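Two-component insecticidal protein 16 kDa unit (Alcaligenes faecalis, PDB 5V3S) is an aegerolysin-family unit of a binary insecticidal toxin that kills corn rootworm, through a mechanism similar to that of Cry34Ab1/Cry35Ab1. Local coordinates at residues Gly41-Pro46 and Tyr69-Cys74; Ser81-Gly86 and Tyr99-Pro104. All blocks are in the same frame, centred on the assembly; numbering follows the deposited sequence.

Contact 1. Residues Gly41-Pro46 and Tyr69-Cys74; sequences GKFHVP and YTIASC
Lys42 and Cys74 form an antiparallel hydrogen-bonded pair, the first rung of a ladder between neighbouring strands of the mixed sheet; strand 19-27 lies on the far side of 68-74. Lys42 N donates to Cys74 O over 3.1 Å at 166°, while Lys42 O accepts twice. Cys74 N comes in the carbonyl plane; Ser73 OG, 2.7 Å from Lys42 O, approaches from above it. The serine hydroxyl reaches this carbonyl with OG anti to its own backbone N (chi1 179°), and is also hydrogen-bonded to Thr83 OG1. Beyond CG the lysine chain is extended; its CE passes Cys74 SG, and its NZ goes on to a salt bridge with Glu77. Phe43 pairs with Ser73 without direct backbone bonds and sends its ring to the face that also carries Ile71. The ring runs alongside the isoleucine, Phe43 CE1 3.6 Å from Ile71 CG2, helix 55-58 packs on both, and Ala72 O meets the ring edge in plane. His44 N donates to Ala72 O at 3.1 Å. With chi1 at 65°, its imidazole folds between its own backbone N and carbonyl carbon, laying one face over Ala72 CB, 3.9 Å from the ring centroid in a CH-pi contact. ND1 donates to Val45 O, tilted slightly from the ring plane; NE2 lies 3.0 Å from a water oxygen, and that water donates to Ser73 O. As the strands splay apart, a second water takes over the bridging, donating to His44 O and accepting from Ala72 N. Pro46 ends the segment, its CG sliding past Thr70 CG2 at 3.8 Å. The chemistry is therefore graded: direct backbone hydrogen bonds join one end, water carries the pairing onward, and the imidazole is probably restrained in its rotation by the ND1 bond to Val45 O and the water at NE2.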
loop_
_atom_site.group_PDB
_atom_site.type_symbol
_atom_site.label_atom_id
_atom_site.label_comp_id
_atom_site.label_asym_id
_atom_site.label_seq_id
_atom_site.Cartn_x
_atom_site.Cartn_y
_atom_site.Cartn_z
ATOM N N GLY A 41 0.785 12.663 -7.117
ATOM C CA GLY A 41 0.254 11.674 -7.988
ATOM C C GLY A 41 -1.201 11.375 -7.806
ATOM O O GLY A 41 -1.965 12.151 -7.194
ATOM N N LYS A 42 -1.609 10.222 -8.313
ATOM C CA LYS A 42 -2.980 9.802 -8.248
ATOM C C LYS A 42 -3.113 8.310 -7.908
ATOM O O LYS A 42 -2.176 7.560 -8.076
ATOM C CB LYS A 42 -3.681 10.048 -9.611
ATOM C CG LYS A 42 -3.089 9.231 -10.746
ATOM C CD LYS A 42 -3.791 9.582 -12.106
ATOM C CE LYS A 42 -3.193 8.765 -13.267
ATOM N NZ LYS A 42 -3.940 9.116 -14.524
ATOM N N PHE A 43 -4.240 7.934 -7.343
ATOM C CA PHE A 43 -4.591 6.564 -7.180
ATOM C C PHE A 43 -5.374 6.194 -8.424
ATOM O O PHE A 43 -5.984 7.056 -9.064
ATOM C CB PHE A 43 -5.482 6.336 -5.932
ATOM C CG PHE A 43 -4.726 6.367 -4.577
ATOM C CD1 PHE A 43 -3.754 5.476 -4.301
ATOM C CD2 PHE A 43 -5.138 7.220 -3.589
ATOM C CE1 PHE A 43 -3.093 5.490 -3.098
ATOM C CE2 PHE A 43 -4.518 7.232 -2.360
ATOM C CZ PHE A 43 -3.482 6.356 -2.122
ATOM N N HIS A 44 -5.377 4.909 -8.730
ATOM C CA HIS A 44 -6.093 4.367 -9.865
ATOM C C HIS A 44 -6.329 2.854 -9.733
ATOM O O HIS A 44 -5.656 2.100 -8.957
ATOM C CB HIS A 44 -5.386 4.664 -11.229
ATOM C CG HIS A 44 -4.074 3.994 -11.344
ATOM N ND1 HIS A 44 -3.965 2.675 -11.771
ATOM C CD2 HIS A 44 -2.841 4.376 -10.997
ATOM C CE1 HIS A 44 -2.713 2.307 -11.706
ATOM N NE2 HIS A 44 -2.011 3.314 -11.226
ATOM N N VAL A 45 -7.282 2.441 -10.550
ATOM C CA VAL A 45 -7.726 1.043 -10.595
ATOM C C VAL A 45 -6.508 0.258 -11.021
ATOM O O VAL A 45 -5.820 0.633 -12.000
ATOM C CB VAL A 45 -8.948 0.816 -11.572
ATOM C CG1 VAL A 45 -9.226 -0.676 -11.745
ATOM C CG2 VAL A 45 -10.181 1.543 -11.078
ATOM N N PRO A 46 -6.165 -0.790 -10.275
ATOM C CA PRO A 46 -5.001 -1.546 -10.626
ATOM C C PRO A 46 -5.102 -2.123 -12.055
ATOM O O PRO A 46 -6.142 -2.642 -12.489
ATOM C CB PRO A 46 -4.922 -2.622 -9.539
ATOM C CG PRO A 46 -5.761 -2.071 -8.439
ATOM C CD PRO A 46 -6.873 -1.362 -9.100
ATOM N N TYR A 69 -6.205 -7.311 -1.507
ATOM C CA TYR A 69 -6.718 -6.071 -2.184
ATOM C C TYR A 69 -5.479 -5.295 -2.622
ATOM O O TYR A 69 -4.468 -5.371 -1.924
ATOM C CB TYR A 69 -7.449 -5.262 -1.159
ATOM C CG TYR A 69 -7.861 -3.890 -1.611
ATOM C CD1 TYR A 69 -8.911 -3.698 -2.542
ATOM C CD2 TYR A 69 -7.259 -2.744 -1.048
ATOM C CE1 TYR A 69 -9.351 -2.378 -2.891
ATOM C CE2 TYR A 69 -7.730 -1.446 -1.379
ATOM C CZ TYR A 69 -8.719 -1.277 -2.321
ATOM O OH TYR A 69 -9.117 0.006 -2.673
ATOM N N THR A 70 -5.571 -4.623 -3.786
ATOM C CA THR A 70 -4.431 -3.905 -4.333
ATOM C C THR A 70 -4.780 -2.453 -4.434
ATOM O O THR A 70 -5.908 -2.082 -4.902
ATOM C CB THR A 70 -4.108 -4.490 -5.726
ATOM O OG1 THR A 70 -3.762 -5.874 -5.561
ATOM C CG2 THR A 70 -3.002 -3.752 -6.378
ATOM N N ILE A 71 -3.799 -1.657 -4.057
ATOM C CA ILE A 71 -3.814 -0.199 -4.196
ATOM C C ILE A 71 -2.764 0.105 -5.319
ATOM O O ILE A 71 -1.653 -0.454 -5.355
ATOM C CB ILE A 71 -3.467 0.449 -2.873
ATOM C CG1 ILE A 71 -4.575 0.281 -1.866
ATOM C CG2 ILE A 71 -3.106 1.907 -3.015
ATOM C CD1 ILE A 71 -4.206 0.533 -0.431
ATOM N N ALA A 72 -3.061 1.090 -6.123
ATOM C CA ALA A 72 -2.127 1.424 -7.209
ATOM C C ALA A 72 -2.057 2.913 -7.341
ATOM O O ALA A 72 -3.067 3.568 -7.245
ATOM C CB ALA A 72 -2.630 0.830 -8.487
ATOM N N SER A 73 -0.884 3.449 -7.559
ATOM C CA SER A 73 -0.780 4.871 -7.726
ATOM C C SER A 73 0.354 5.112 -8.691
ATOM O O SER A 73 1.260 4.383 -8.678
ATOM C CB SER A 73 -0.387 5.412 -6.382
ATOM O OG SER A 73 -0.217 6.786 -6.393
ATOM N N CYS A 74 0.290 6.203 -9.463
ATOM C CA CYS A 74 1.337 6.571 -10.384
ATOM C C CYS A 74 1.373 8.086 -10.513
ATOM O O CYS A 74 0.614 8.806 -9.883
ATOM C CB CYS A 74 1.080 5.950 -11.785
ATOM S SG CYS A 74 -0.439 6.465 -12.585
HETATM O O HOH W 1 -5.696 2.204 -6.137
HETATM O O HOH W 2 0.612 1.986 -10.697
#

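Contact 2. Residues Ser81-Gly86 and Tyr99-Pro104; sequences SGTEGG and YYWDCP
Strands 83-86 and 99-103 run nearly antiparallel with axes 4.7 Å apart, and two hydrogen-bonded pairs, Thr83 with Cys103 and Gly85 with Trp101, alternate with the non-hydrogen-bonded pairs Glu84-Asp102 and Gly86-Tyr100. The indole of Trp101 folds back across the neighbouring strand: chi1 of 66° sets CG between the backbone N and the carbonyl carbon and brings one ring face down on the glycines. Gly85 CA lies 4.0 Å from the centroid of the six-membered ring, a CH-pi contact, and CZ3 of Trp101 comes to 3.4 Å from Gly86 CA. Having no side chains, the two glycines allow this close backbone-to-ring approach. At the indole edge NE1 donates almost straight to Thr83 OG1, 3.0 Å away at 169° and in the ring plane, which fixes the rotation of the indole; Thr83 OG1 is also hydrogen-bonded to Ser73 OG. On the other face of the sheet, Tyr100 OH is directed at Glu84 OE2, which meets the phenol edge in plane, but the modelled separation is too short for the details of the bond to be trusted. The carboxylates of Glu84 and Asp102 are stacked with their planes 24° apart, Glu84 OE1 lying 3.8 Å from Asp102 OD1. A salt bridge from Arg39 to Glu84 OE2 would temper this crowding of negative charge. Both segments belong to the hairpin of strands 83-91 and 94-103; strand 31-38 flanks the first and strand 110-115 the second, while Trp101 faces Met20 of strand 19-27 in the opposing sheet.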
loop_
_atom_site.group_PDB
_atom_site.type_symbol
_atom_site.label_atom_id
_atom_site.label_comp_id
_atom_site.label_asym_id
_atom_site.label_seq_id
_atom_site.Cartn_x
_atom_site.Cartn_y
_atom_site.Cartn_z
ATOM N N SER A 81 5.417 15.284 -9.684
ATOM C CA SER A 81 6.598 14.593 -9.216
ATOM C C SER A 81 6.181 13.240 -8.656
ATOM O O SER A 81 6.194 13.072 -7.438
ATOM C CB SER A 81 7.297 15.432 -8.113
ATOM O OG SER A 81 8.377 14.744 -7.476
ATOM N N GLY A 82 5.800 12.304 -9.535
ATOM C CA GLY A 82 5.675 10.906 -9.187
ATOM C C GLY A 82 4.500 10.646 -8.245
ATOM O O GLY A 82 3.407 11.198 -8.438
ATOM N N THR A 83 4.710 9.724 -7.304
ATOM C CA THR A 83 3.707 9.406 -6.282
ATOM C C THR A 83 4.339 9.425 -4.896
ATOM O O THR A 83 5.473 8.979 -4.681
ATOM C CB THR A 83 2.915 8.100 -6.595
ATOM O OG1 THR A 83 2.065 7.775 -5.508
ATOM C CG2 THR A 83 3.820 6.935 -6.863
ATOM N N GLU A 84 3.603 9.971 -3.954
ATOM C CA GLU A 84 4.012 10.062 -2.555
ATOM C C GLU A 84 2.731 9.991 -1.744
ATOM O O GLU A 84 1.813 10.781 -1.914
ATOM C CB GLU A 84 4.887 11.262 -2.184
ATOM C CG GLU A 84 5.045 11.411 -0.661
ATOM C CD GLU A 84 5.772 12.692 -0.248
ATOM O OE1 GLU A 84 5.746 13.634 -1.066
ATOM O OE2 GLU A 84 6.338 12.752 0.871
ATOM N N GLY A 85 2.697 9.029 -0.825
ATOM C CA GLY A 85 1.439 8.838 -0.050
ATOM C C GLY A 85 1.616 7.752 0.994
ATOM O O GLY A 85 2.743 7.246 1.245
ATOM N N GLY A 86 0.452 7.295 1.503
ATOM C CA GLY A 86 0.426 6.257 2.527
ATOM C C GLY A 86 -0.993 5.809 2.849
ATOM O O GLY A 86 -2.011 6.352 2.349
ATOM N N TYR A 99 1.776 2.379 6.379
ATOM C CA TYR A 99 2.707 2.307 5.282
ATOM C C TYR A 99 2.869 3.696 4.609
ATOM O O TYR A 99 1.926 4.478 4.585
ATOM C CB TYR A 99 2.239 1.257 4.266
ATOM C CG TYR A 99 3.245 1.034 3.167
ATOM C CD1 TYR A 99 4.538 0.488 3.465
ATOM C CD2 TYR A 99 2.954 1.433 1.870
ATOM C CE1 TYR A 99 5.468 0.310 2.428
ATOM C CE2 TYR A 99 3.830 1.214 0.863
ATOM C CZ TYR A 99 5.094 0.676 1.147
ATOM O OH TYR A 99 5.960 0.570 0.078
ATOM N N TYR A 100 4.046 3.966 4.052
ATOM C CA TYR A 100 4.346 5.292 3.413
ATOM C C TYR A 100 5.355 5.070 2.351
ATOM O O TYR A 100 6.236 4.192 2.487
ATOM C CB TYR A 100 4.887 6.327 4.472
ATOM C CG TYR A 100 5.584 7.567 3.884
ATOM C CD1 TYR A 100 4.838 8.596 3.385
ATOM C CD2 TYR A 100 6.994 7.648 3.738
ATOM C CE1 TYR A 100 5.393 9.689 2.752
ATOM C CE2 TYR A 100 7.576 8.772 3.141
ATOM C CZ TYR A 100 6.738 9.802 2.665
ATOM O OH TYR A 100 7.228 10.913 2.067
ATOM N N TRP A 101 5.177 5.768 1.222
ATOM C CA TRP A 101 6.104 5.682 0.103
ATOM C C TRP A 101 6.361 7.103 -0.466
ATOM O O TRP A 101 5.538 7.985 -0.342
ATOM C CB TRP A 101 5.557 4.741 -0.983
ATOM C CG TRP A 101 4.320 5.251 -1.642
ATOM C CD1 TRP A 101 4.256 6.061 -2.736
ATOM C CD2 TRP A 101 2.962 5.034 -1.245
ATOM N NE1 TRP A 101 2.986 6.365 -3.038
ATOM C CE2 TRP A 101 2.152 5.743 -2.137
ATOM C CE3 TRP A 101 2.346 4.233 -0.282
ATOM C CZ2 TRP A 101 0.753 5.753 -2.036
ATOM C CZ3 TRP A 101 0.971 4.264 -0.176
ATOM C CH2 TRP A 101 0.191 4.968 -1.080
ATOM N N ASP A 102 7.547 7.280 -1.035
ATOM C CA ASP A 102 7.899 8.516 -1.669
ATOM C C ASP A 102 8.683 8.098 -2.859
ATOM O O ASP A 102 9.788 7.611 -2.718
ATOM C CB ASP A 102 8.658 9.422 -0.699
ATOM C CG ASP A 102 9.039 10.741 -1.359
ATOM O OD1 ASP A 102 8.316 11.158 -2.287
ATOM O OD2 ASP A 102 10.051 11.322 -0.959
ATOM N N CYS A 103 8.054 8.158 -4.023
ATOM C CA CYS A 103 8.601 7.719 -5.281
ATOM C C CYS A 103 8.526 8.902 -6.269
ATOM O O CYS A 103 7.584 9.035 -7.063
ATOM C CB CYS A 103 7.797 6.549 -5.804
ATOM S SG CYS A 103 7.597 5.268 -4.537
ATOM N N PRO A 104 9.516 9.766 -6.179
ATOM C CA PRO A 104 9.509 11.057 -6.862
ATOM C C PRO A 104 9.852 10.929 -8.334
ATOM O O PRO A 104 10.410 9.921 -8.735
ATOM C CB PRO A 104 10.602 11.795 -6.169
ATOM C CG PRO A 104 11.619 10.734 -5.913
ATOM C CD PRO A 104 10.784 9.528 -5.472
#

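Contacts 1 and 2 illustrate how two sheets of one aegerolysin domain are joined. Their centres are about 11 Å apart, and they come in series along the chain: 41-46 with 69-74 closes before 81-86 with 99-104 opens. The first lies in the mixed sheet, the second in the antiparallel sheet. Strands 68-74 and 83-91 are consecutive, so the chain steps from one sheet to the other between them. Across the junction Ser73 OG lies 2.6 Å from Thr83 OG1, a probable hydrogen bond, and Phe43 CE1 packs 3.9 Å from Trp101 CH2. The two sheets thus pack as the β-sandwich of the aegerolysin fold, with Phe43 and Trp101 meeting in its interior.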